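Long-range contacts in cellulase (Bacteroides salanitronis, PDB 6WQY), which probably hydrolyses internal beta-1,4-glucosidic bonds of cellulose through its family 5 glycoside hydrolase domain, as a broad-specificity endoglucanase of the GH5_4 subfamily: residues A28-N39 / K336-A347; N56-L67 / L359-M367. All coordinates share one frame; numbering follows the deposited sequence.

Both contacts join the start of the glycoside hydrolase domain to its end, across nearly 300 residues. Contact 1 pairs the first and eighth strands of the TIM barrel; contact 2, its centre about 17 Å away, packs helix 61-70, which follows the first strand, and the loop before it on the loop after strand 342-346. Asp346 connects them: its OD2 lies 2.8 Å from Leu359 N and its OD1 2.8 Å from His362 NE2, both probable hydrogen bonds. His362 also meets the Trp35 ring edge-to-face, and Asn56 ND2 bonds to Asn39 O and Ala347 O. Contacts 1 and 2 both lie away from the magnesium site at Glu95, seen in a structure of this protein.

Contact 1: A28-N39 / K336-A347; sequences AVSLGLGWNLGN and KDYGMPPFYWDA
Gly34 and Phe343 begin the parallel pairing of strands 34-37 and 342-346, which closes the eight-stranded TIM barrel. Gly34 N gives a bond to Pro342 O, Tyr344 N one to Gly34 O, and Asn36 N one of 2.7 Å to Tyr344 O. Gly34 CA sits over a face of the Phe343 ring, 3.8 Å from its centroid, where a side chain would clash.

On the face with Tyr344, Trp35 holds its ring carbon CG opposite the backbone N (chi1 -176°), which brings the indole edge to Asp346. Its NE1 reaches Asp346 OD2 at 2.9 Å, on the anti side but tilted out of the carboxylate plane, a bent bond; His362 and Leu359 N grip the same carboxylate. A leucine in place of Trp35 would probably leave OD2 without its indole donor and open a gap beside Asp346 CB.

Facing the other way, Asn36 crosses Trp345 at about a right angle, CB 3.5 Å from CE3, while its OD1 bonds to Arg76. Before the strands begin, Pro341 packs its CD on Ala28 CB and its CG on Leu31 CB. At the far end Gly38 CA lies over the six-membered ring of Trp345, and a water accepts from Asn39 ND2 and donates to Ala347 O, its oxygen 2.8 Å from that O.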
loop_
_atom_site.group_PDB
_atom_site.type_symbol
_atom_site.label_atom_id
_atom_site.label_comp_id
_atom_site.label_asym_id
_atom_site.label_seq_id
_atom_site.Cartn_x
_atom_site.Cartn_y
_atom_site.Cartn_z
ATOM N N ALA A 28 -8.998 11.597 1.585
ATOM C CA ALA A 28 -8.985 10.858 0.329
ATOM C C ALA A 28 -8.769 11.777 -0.868
ATOM O O ALA A 28 -8.023 11.422 -1.787
ATOM C CB ALA A 28 -10.272 10.050 0.161
ATOM N N VAL A 29 -9.417 12.948 -0.889
ATOM C CA VAL A 29 -9.186 13.890 -1.983
ATOM C C VAL A 29 -7.714 14.247 -2.076
ATOM O O VAL A 29 -7.146 14.313 -3.172
ATOM C CB VAL A 29 -10.056 15.153 -1.807
ATOM C CG1 VAL A 29 -9.569 16.301 -2.712
ATOM C CG2 VAL A 29 -11.515 14.839 -2.090
ATOM N N SER A 30 -7.068 14.493 -0.936
ATOM C CA SER A 30 -5.678 14.925 -0.971
ATOM C C SER A 30 -4.766 13.830 -1.505
ATOM O O SER A 30 -3.711 14.129 -2.067
ATOM C CB SER A 30 -5.216 15.393 0.411
ATOM O OG SER A 30 -4.913 14.317 1.286
ATOM N N LEU A 31 -5.136 12.555 -1.320
ATOM C CA LEU A 31 -4.336 11.429 -1.798
ATOM C C LEU A 31 -4.633 11.060 -3.248
ATOM O O LEU A 31 -3.781 10.440 -3.897
ATOM C CB LEU A 31 -4.518 10.223 -0.875
ATOM C CG LEU A 31 -3.750 10.350 0.444
ATOM C CD1 LEU A 31 -4.384 9.522 1.544
ATOM C CD2 LEU A 31 -2.284 9.983 0.257
ATOM N N GLY A 32 -5.804 11.413 -3.764
ATOM C CA GLY A 32 -6.081 11.265 -5.190
ATOM C C GLY A 32 -5.947 9.848 -5.709
ATOM O O GLY A 32 -6.515 8.896 -5.155
ATOM N N LEU A 33 -5.222 9.717 -6.821
ATOM C CA LEU A 33 -4.965 8.431 -7.470
ATOM C C LEU A 33 -3.525 8.042 -7.196
ATOM O O LEU A 33 -2.606 8.840 -7.433
ATOM C CB LEU A 33 -5.188 8.532 -8.982
ATOM C CG LEU A 33 -4.875 7.274 -9.790
ATOM C CD1 LEU A 33 -5.789 6.114 -9.399
ATOM C CD2 LEU A 33 -4.985 7.543 -11.277
ATOM N N GLY A 34 -3.315 6.823 -6.702
ATOM C CA GLY A 34 -1.995 6.371 -6.330
ATOM C C GLY A 34 -1.408 5.316 -7.258
ATOM O O GLY A 34 -2.089 4.668 -8.040
ATOM N N TRP A 35 -0.103 5.114 -7.086
ATOM C CA TRP A 35 0.682 4.166 -7.863
ATOM C C TRP A 35 1.769 3.608 -6.962
ATOM O O TRP A 35 2.393 4.357 -6.211
ATOM C CB TRP A 35 1.280 4.890 -9.059
ATOM C CG TRP A 35 2.061 4.083 -10.057
ATOM C CD1 TRP A 35 1.573 3.496 -11.190
ATOM C CD2 TRP A 35 3.476 3.864 -10.069
ATOM N NE1 TRP A 35 2.601 2.928 -11.916
ATOM C CE2 TRP A 35 3.782 3.134 -11.245
ATOM C CE3 TRP A 35 4.518 4.235 -9.218
ATOM C CZ2 TRP A 35 5.093 2.750 -11.571
ATOM C CZ3 TRP A 35 5.808 3.847 -9.533
ATOM C CH2 TRP A 35 6.085 3.126 -10.709
ATOM N N ASN A 36 2.004 2.295 -7.058
ATOM C CA ASN A 36 3.056 1.630 -6.304
ATOM C C ASN A 36 4.309 1.417 -7.138
ATOM O O ASN A 36 4.237 0.875 -8.247
ATOM C CB ASN A 36 2.639 0.212 -5.868
ATOM C CG ASN A 36 1.754 0.182 -4.650
ATOM O OD1 ASN A 36 2.244 0.092 -3.522
ATOM N ND2 ASN A 36 0.452 0.211 -4.867
ATOM N N LEU A 37 5.451 1.781 -6.566
ATOM C CA LEU A 37 6.774 1.476 -7.122
ATOM C C LEU A 37 7.138 0.044 -6.723
ATOM O O LEU A 37 7.863 -0.212 -5.764
ATOM C CB LEU A 37 7.778 2.482 -6.576
ATOM C CG LEU A 37 9.201 2.371 -7.116
ATOM C CD1 LEU A 37 9.262 2.724 -8.578
ATOM C CD2 LEU A 37 10.133 3.234 -6.300
ATOM N N GLY A 38 6.559 -0.928 -7.442
ATOM C CA GLY A 38 6.657 -2.321 -7.046
ATOM C C GLY A 38 7.844 -3.049 -7.661
ATOM O O GLY A 38 8.404 -2.655 -8.677
ATOM N N ASN A 39 8.195 -4.177 -7.036
ATOM C CA ASN A 39 9.381 -4.952 -7.425
ATOM C C ASN A 39 10.607 -4.053 -7.543
ATOM O O ASN A 39 11.417 -4.183 -8.457
ATOM C CB ASN A 39 9.156 -5.771 -8.691
ATOM C CG ASN A 39 8.328 -7.018 -8.452
ATOM O OD1 ASN A 39 7.757 -7.200 -7.398
ATOM N ND2 ASN A 39 8.269 -7.887 -9.458
ATOM N N LYS A 336 -13.522 5.780 -5.056
ATOM C CA LYS A 336 -13.913 7.170 -4.842
ATOM C C LYS A 336 -15.253 7.252 -4.121
ATOM O O LYS A 336 -15.414 8.017 -3.157
ATOM C CB LYS A 336 -13.969 7.893 -6.188
ATOM C CG LYS A 336 -14.427 9.336 -6.117
ATOM C CD LYS A 336 -13.472 10.196 -5.329
ATOM C CE LYS A 336 -13.844 11.668 -5.420
ATOM N NZ LYS A 336 -12.987 12.475 -4.517
ATOM N N ASP A 337 -16.239 6.485 -4.589
ATOM C CA ASP A 337 -17.577 6.552 -4.008
ATOM C C ASP A 337 -17.614 6.108 -2.550
ATOM O O ASP A 337 -18.496 6.544 -1.796
ATOM C CB ASP A 337 -18.539 5.683 -4.814
ATOM C CG ASP A 337 -18.862 6.255 -6.180
ATOM O OD1 ASP A 337 -18.615 7.455 -6.420
ATOM O OD2 ASP A 337 -19.390 5.485 -7.012
ATOM N N TYR A 338 -16.721 5.208 -2.145
ATOM C CA TYR A 338 -16.726 4.635 -0.801
ATOM C C TYR A 338 -15.630 5.217 0.082
ATOM O O TYR A 338 -15.398 4.705 1.187
ATOM C CB TYR A 338 -16.648 3.108 -0.861
ATOM C CG TYR A 338 -17.945 2.479 -1.313
ATOM C CD1 TYR A 338 -18.928 2.144 -0.398
ATOM C CD2 TYR A 338 -18.207 2.245 -2.667
ATOM C CE1 TYR A 338 -20.134 1.583 -0.805
ATOM C CE2 TYR A 338 -19.402 1.684 -3.079
ATOM C CZ TYR A 338 -20.364 1.354 -2.145
ATOM O OH TYR A 338 -21.554 0.795 -2.565
ATOM N N GLY A 339 -14.922 6.247 -0.381
ATOM C CA GLY A 339 -14.088 7.050 0.496
ATOM C C GLY A 339 -12.634 6.674 0.624
ATOM O O GLY A 339 -11.982 7.127 1.572
ATOM N N MET A 340 -12.079 5.894 -0.306
ATOM C CA MET A 340 -10.714 5.384 -0.171
ATOM C C MET A 340 -9.881 5.687 -1.410
ATOM O O MET A 340 -10.323 5.397 -2.532
ATOM C CB MET A 340 -10.758 3.864 0.031
ATOM C CG MET A 340 -11.420 3.452 1.333
ATOM S SD MET A 340 -11.603 1.664 1.485
ATOM C CE MET A 340 -13.042 1.409 0.438
ATOM N N PRO A 341 -8.686 6.255 -1.269
ATOM C CA PRO A 341 -7.805 6.411 -2.439
ATOM C C PRO A 341 -7.206 5.074 -2.834
ATOM O O PRO A 341 -6.706 4.347 -1.973
ATOM C CB PRO A 341 -6.711 7.367 -1.948
ATOM C CG PRO A 341 -6.726 7.262 -0.465
ATOM C CD PRO A 341 -8.126 6.890 -0.054
ATOM N N PRO A 342 -7.242 4.722 -4.133
ATOM C CA PRO A 342 -6.633 3.468 -4.589
ATOM C C PRO A 342 -5.231 3.678 -5.130
ATOM O O PRO A 342 -4.963 4.671 -5.821
ATOM C CB PRO A 342 -7.582 3.036 -5.710
ATOM C CG PRO A 342 -8.006 4.359 -6.339
ATOM C CD PRO A 342 -8.047 5.368 -5.195
ATOM N N PHE A 343 -4.338 2.719 -4.844
ATOM C CA PHE A 343 -2.955 2.726 -5.319
ATOM C C PHE A 343 -2.741 1.510 -6.214
ATOM O O PHE A 343 -2.755 0.368 -5.739
ATOM C CB PHE A 343 -1.969 2.687 -4.147
ATOM C CG PHE A 343 -1.857 3.993 -3.388
ATOM C CD1 PHE A 343 -2.904 4.451 -2.591
ATOM C CD2 PHE A 343 -0.705 4.742 -3.460
ATOM C CE1 PHE A 343 -2.793 5.659 -1.903
ATOM C CE2 PHE A 343 -0.584 5.940 -2.771
ATOM C CZ PHE A 343 -1.629 6.393 -1.990
ATOM N N TYR A 344 -2.538 1.757 -7.502
ATOM C CA TYR A 344 -2.337 0.695 -8.482
ATOM C C TYR A 344 -0.994 0.005 -8.258
ATOM O O TYR A 344 0.019 0.662 -8.013
ATOM C CB TYR A 344 -2.409 1.332 -9.889
ATOM C CG TYR A 344 -2.131 0.345 -10.997
ATOM C CD1 TYR A 344 -3.150 -0.413 -11.564
ATOM C CD2 TYR A 344 -0.826 0.114 -11.430
ATOM C CE1 TYR A 344 -2.874 -1.358 -12.531
ATOM C CE2 TYR A 344 -0.549 -0.837 -12.382
ATOM C CZ TYR A 344 -1.579 -1.568 -12.930
ATOM O OH TYR A 344 -1.333 -2.545 -13.871
ATOM N N TRP A 345 -0.980 -1.329 -8.356
ATOM C CA TRP A 345 0.241 -2.112 -8.161
ATOM C C TRP A 345 1.020 -2.235 -9.469
ATOM O O TRP A 345 0.607 -2.962 -10.379
ATOM C CB TRP A 345 -0.093 -3.514 -7.632
ATOM C CG TRP A 345 1.145 -4.349 -7.461
ATOM C CD1 TRP A 345 1.532 -5.395 -8.223
ATOM C CD2 TRP A 345 2.190 -4.140 -6.508
ATOM N NE1 TRP A 345 2.754 -5.869 -7.805
ATOM C CE2 TRP A 345 3.182 -5.110 -6.747
ATOM C CE3 TRP A 345 2.369 -3.244 -5.449
ATOM C CZ2 TRP A 345 4.343 -5.191 -5.979
ATOM C CZ3 TRP A 345 3.525 -3.319 -4.701
ATOM C CH2 TRP A 345 4.492 -4.286 -4.965
ATOM N N ASP A 346 2.173 -1.574 -9.546
ATOM C CA ASP A 346 3.008 -1.587 -10.754
ATOM C C ASP A 346 4.336 -2.279 -10.431
ATOM O O ASP A 346 5.282 -1.667 -9.922
ATOM C CB ASP A 346 3.218 -0.174 -11.300
ATOM C CG ASP A 346 3.860 -0.159 -12.664
ATOM O OD1 ASP A 346 4.822 -0.928 -12.878
ATOM O OD2 ASP A 346 3.407 0.633 -13.529
ATOM N N ALA A 347 4.428 -3.569 -10.775
ATOM C CA ALA A 347 5.633 -4.347 -10.534
ATOM C C ALA A 347 6.696 -4.102 -11.592
ATOM O O ALA A 347 7.774 -4.671 -11.498
ATOM C CB ALA A 347 5.290 -5.846 -10.492
HETATM O O HOH W 1 9.300 -6.918 -12.259
#

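Contact 2: N56-L67 / L359-M367; sequences NAAATQALFDAL and LFNHATGEM
Thr60 OG1 donates to Ala363 O at 2.7 Å, from above the carbonyl plane, and accepts from Leu63 N as the N-cap of helix 61-70. Chi1 of 60° sets this hydroxyl between its own backbone N and carbonyl carbon, where one oxygen serves both the helix start and the loop. Water adds a second polar link, joining Asn56 OD1 to His362 N.

Flat groups meet at Asn56 and His362. The amide stacks on the imidazole with planes 10° apart, OD1 3.5 Å above the ring and shifted toward its rim. Both groups are fixed by further bonds: ND1 of His362 to Gln40, NE2 to Asp346, and ND2 of Asn56 to Asn39 O and Ala347 O.

In the TIM barrel this is the helix that follows the first strand, with its leading loop, meeting the loop after the eighth strand. That loop is shaped by an Asx turn, with Ala363 N bonded to Asn361 OD1, widened to an Asx motif by Thr364 N, the two donors coming from opposite faces of the amide; an ST turn at Thr364 follows.

Close backbone contact comes at Gly365, whose CA lies 3.8 Å from Leu63 CA; a side chain there would strike Ala62 O. His362 O, buried without a conventional partner, receives the CA-H of Ala59, and Leu63 CD2 rests against it.

The remaining contacts are apolar. Leu67 CD2 sits over a face of the Phe360 ring, 3.9 Å from its centroid. The other branch of Leu63, CD1, reaches Phe360 CB at 3.8 Å.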
loop_
_atom_site.group_PDB
_atom_site.type_symbol
_atom_site.label_atom_id
_atom_site.label_comp_id
_atom_site.label_asym_id
_atom_site.label_seq_id
_atom_site.Cartn_x
_atom_site.Cartn_y
_atom_site.Cartn_z
ATOM N N ASN A 56 13.584 -4.780 -12.576
ATOM C CA ASN A 56 13.606 -3.341 -12.804
ATOM C C ASN A 56 15.014 -2.786 -12.670
ATOM O O ASN A 56 15.786 -3.229 -11.823
ATOM C CB ASN A 56 12.698 -2.623 -11.807
ATOM C CG ASN A 56 11.254 -2.907 -12.065
ATOM O OD1 ASN A 56 10.767 -2.654 -13.168
ATOM N ND2 ASN A 56 10.564 -3.467 -11.090
ATOM N N ALA A 57 15.343 -1.817 -13.515
ATOM C CA ALA A 57 16.503 -0.969 -13.290
ATOM C C ALA A 57 16.165 0.055 -12.210
ATOM O O ALA A 57 15.010 0.219 -11.815
ATOM C CB ALA A 57 16.941 -0.299 -14.588
ATOM N N ALA A 58 17.192 0.747 -11.726
ATOM C CA ALA A 58 17.025 1.662 -10.606
ATOM C C ALA A 58 16.053 2.784 -10.933
ATOM O O ALA A 58 16.078 3.367 -12.019
ATOM C CB ALA A 58 18.381 2.246 -10.215
ATOM N N ALA A 59 15.203 3.111 -9.962
ATOM C CA ALA A 59 14.228 4.187 -10.120
ATOM C C ALA A 59 14.927 5.538 -10.188
ATOM O O ALA A 59 16.003 5.732 -9.612
ATOM C CB ALA A 59 13.229 4.167 -8.964
ATOM N N THR A 60 14.283 6.492 -10.874
ATOM C CA THR A 60 14.881 7.782 -11.178
ATOM C C THR A 60 13.872 8.910 -10.992
ATOM O O THR A 60 12.659 8.695 -10.955
ATOM C CB THR A 60 15.300 7.825 -12.650
ATOM O OG1 THR A 60 14.104 7.624 -13.434
ATOM C CG2 THR A 60 16.336 6.764 -12.967
ATOM N N GLN A 61 14.401 10.138 -10.944
ATOM C CA GLN A 61 13.539 11.312 -10.999
ATOM C C GLN A 61 12.666 11.296 -12.244
ATOM O O GLN A 61 11.504 11.713 -12.203
ATOM C CB GLN A 61 14.381 12.587 -10.965
ATOM C CG GLN A 61 13.556 13.855 -10.904
ATOM C CD GLN A 61 12.825 13.970 -9.589
ATOM O OE1 GLN A 61 13.441 14.076 -8.534
ATOM N NE2 GLN A 61 11.510 13.878 -9.634
ATOM N N ALA A 62 13.209 10.829 -13.368
ATOM C CA ALA A 62 12.448 10.817 -14.610
ATOM C C ALA A 62 11.159 10.019 -14.466
ATOM O O ALA A 62 10.122 10.394 -15.025
ATOM C CB ALA A 62 13.293 10.268 -15.757
ATOM N N LEU A 63 11.196 8.907 -13.734
ATOM C CA LEU A 63 9.972 8.143 -13.493
ATOM C C LEU A 63 8.947 8.988 -12.750
ATOM O O LEU A 63 7.775 9.041 -13.128
ATOM C CB LEU A 63 10.272 6.870 -12.698
ATOM C CG LEU A 63 9.021 6.157 -12.171
ATOM C CD1 LEU A 63 8.156 5.597 -13.299
ATOM C CD2 LEU A 63 9.402 5.097 -11.165
ATOM N N PHE A 64 9.362 9.629 -11.661
ATOM C CA PHE A 64 8.417 10.381 -10.840
ATOM C C PHE A 64 7.869 11.584 -11.580
ATOM O O PHE A 64 6.684 11.908 -11.442
ATOM C CB PHE A 64 9.056 10.705 -9.491
ATOM C CG PHE A 64 9.114 9.507 -8.586
ATOM C CD1 PHE A 64 10.097 8.547 -8.731
ATOM C CD2 PHE A 64 8.149 9.323 -7.612
ATOM C CE1 PHE A 64 10.112 7.427 -7.914
ATOM C CE2 PHE A 64 8.166 8.230 -6.786
ATOM C CZ PHE A 64 9.144 7.274 -6.938
ATOM N N ASP A 65 8.691 12.230 -12.406
ATOM C CA ASP A 65 8.186 13.305 -13.244
ATOM C C ASP A 65 7.111 12.784 -14.186
ATOM O O ASP A 65 6.087 13.443 -14.412
ATOM C CB ASP A 65 9.332 13.898 -14.056
ATOM C CG ASP A 65 10.320 14.694 -13.230
ATOM O OD1 ASP A 65 10.067 14.983 -12.047
ATOM O OD2 ASP A 65 11.381 15.054 -13.795
ATOM N N ALA A 66 7.331 11.587 -14.745
ATOM C CA ALA A 66 6.360 10.989 -15.646
ATOM C C ALA A 66 5.069 10.644 -14.913
ATOM O O ALA A 66 3.976 10.829 -15.466
ATOM C CB ALA A 66 6.954 9.753 -16.323
ATOM N N LEU A 67 5.164 10.140 -13.679
ATOM C CA LEU A 67 3.955 9.826 -12.914
ATOM C C LEU A 67 3.121 11.084 -12.687
ATOM O O LEU A 67 1.894 11.071 -12.832
ATOM C CB LEU A 67 4.339 9.210 -11.574
ATOM C CG LEU A 67 4.987 7.832 -11.651
ATOM C CD1 LEU A 67 5.553 7.431 -10.310
ATOM C CD2 LEU A 67 4.004 6.785 -12.132
ATOM N N LEU A 359 2.873 -0.273 -16.094
ATOM C CA LEU A 359 2.413 0.873 -16.873
ATOM C C LEU A 359 3.565 1.751 -17.330
ATOM O O LEU A 359 3.470 2.365 -18.401
ATOM C CB LEU A 359 1.434 1.722 -16.061
ATOM C CG LEU A 359 0.207 0.989 -15.523
ATOM C CD1 LEU A 359 -0.654 1.947 -14.688
ATOM C CD2 LEU A 359 -0.617 0.354 -16.620
ATOM N N PHE A 360 4.645 1.817 -16.546
ATOM C CA PHE A 360 5.812 2.612 -16.876
ATOM C C PHE A 360 7.070 1.765 -16.732
ATOM O O PHE A 360 7.152 0.897 -15.847
ATOM C CB PHE A 360 6.005 3.788 -15.896
ATOM C CG PHE A 360 4.860 4.751 -15.854
ATOM C CD1 PHE A 360 3.784 4.520 -15.019
ATOM C CD2 PHE A 360 4.862 5.885 -16.632
ATOM C CE1 PHE A 360 2.719 5.398 -14.975
ATOM C CE2 PHE A 360 3.802 6.775 -16.589
ATOM C CZ PHE A 360 2.733 6.527 -15.752
ATOM N N ASN A 361 8.071 2.051 -17.558
ATOM C CA ASN A 361 9.425 1.609 -17.246
ATOM C C ASN A 361 9.890 2.381 -16.009
ATOM O O ASN A 361 9.835 3.616 -15.981
ATOM C CB ASN A 361 10.344 1.861 -18.443
ATOM C CG ASN A 361 11.744 1.343 -18.215
ATOM O OD1 ASN A 361 12.470 1.868 -17.368
ATOM N ND2 ASN A 361 12.133 0.321 -18.952
ATOM N N HIS A 362 10.318 1.656 -14.958
ATOM C CA HIS A 362 10.603 2.283 -13.679
ATOM C C HIS A 362 11.867 3.131 -13.690
ATOM O O HIS A 362 12.089 3.892 -12.742
ATOM C CB HIS A 362 10.712 1.229 -12.575
ATOM C CG HIS A 362 9.412 0.592 -12.198
ATOM N ND1 HIS A 362 9.289 -0.137 -11.032
ATOM C CD2 HIS A 362 8.192 0.558 -12.793
ATOM C CE1 HIS A 362 8.056 -0.600 -10.926
ATOM N NE2 HIS A 362 7.369 -0.192 -11.982
ATOM N N ALA A 363 12.691 3.021 -14.727
ATOM C CA ALA A 363 13.902 3.816 -14.829
ATOM C C ALA A 363 13.796 4.949 -15.836
ATOM O O ALA A 363 14.304 6.048 -15.580
ATOM C CB ALA A 363 15.088 2.922 -15.210
ATOM N N THR A 364 13.165 4.733 -16.992
ATOM C CA THR A 364 13.054 5.810 -17.975
ATOM C C THR A 364 11.787 6.632 -17.801
ATOM O O THR A 364 11.724 7.759 -18.298
ATOM C CB THR A 364 13.045 5.255 -19.405
ATOM O OG1 THR A 364 11.853 4.486 -19.580
ATOM C CG2 THR A 364 14.266 4.399 -19.677
ATOM N N GLY A 365 10.774 6.093 -17.145
ATOM C CA GLY A 365 9.502 6.764 -17.033
ATOM C C GLY A 365 8.614 6.678 -18.255
ATOM O O GLY A 365 7.513 7.243 -18.245
ATOM N N GLU A 366 9.042 5.972 -19.301
ATOM C CA GLU A 366 8.216 5.847 -20.485
ATOM C C GLU A 366 7.014 4.963 -20.212
ATOM O O GLU A 366 7.112 3.933 -19.536
ATOM C CB GLU A 366 9.019 5.245 -21.633
ATOM C CG GLU A 366 10.113 6.157 -22.144
ATOM C CD GLU A 366 9.585 7.344 -22.929
ATOM O OE1 GLU A 366 8.419 7.313 -23.376
ATOM O OE2 GLU A 366 10.347 8.318 -23.115
ATOM N N MET A 367 5.866 5.356 -20.758
ATOM C CA MET A 367 4.686 4.508 -20.714
ATOM C C MET A 367 4.885 3.293 -21.611
ATOM O O MET A 367 5.468 3.389 -22.691
ATOM C CB MET A 367 3.456 5.285 -21.177
ATOM C CG MET A 367 2.928 6.252 -20.146
ATOM S SD MET A 367 1.464 7.086 -20.760
ATOM C CE MET A 367 1.250 8.324 -19.493
HETATM O O HOH W 2 10.907 -1.098 -15.374
HETATM O O HOH W 3 13.644 -0.957 -15.753
#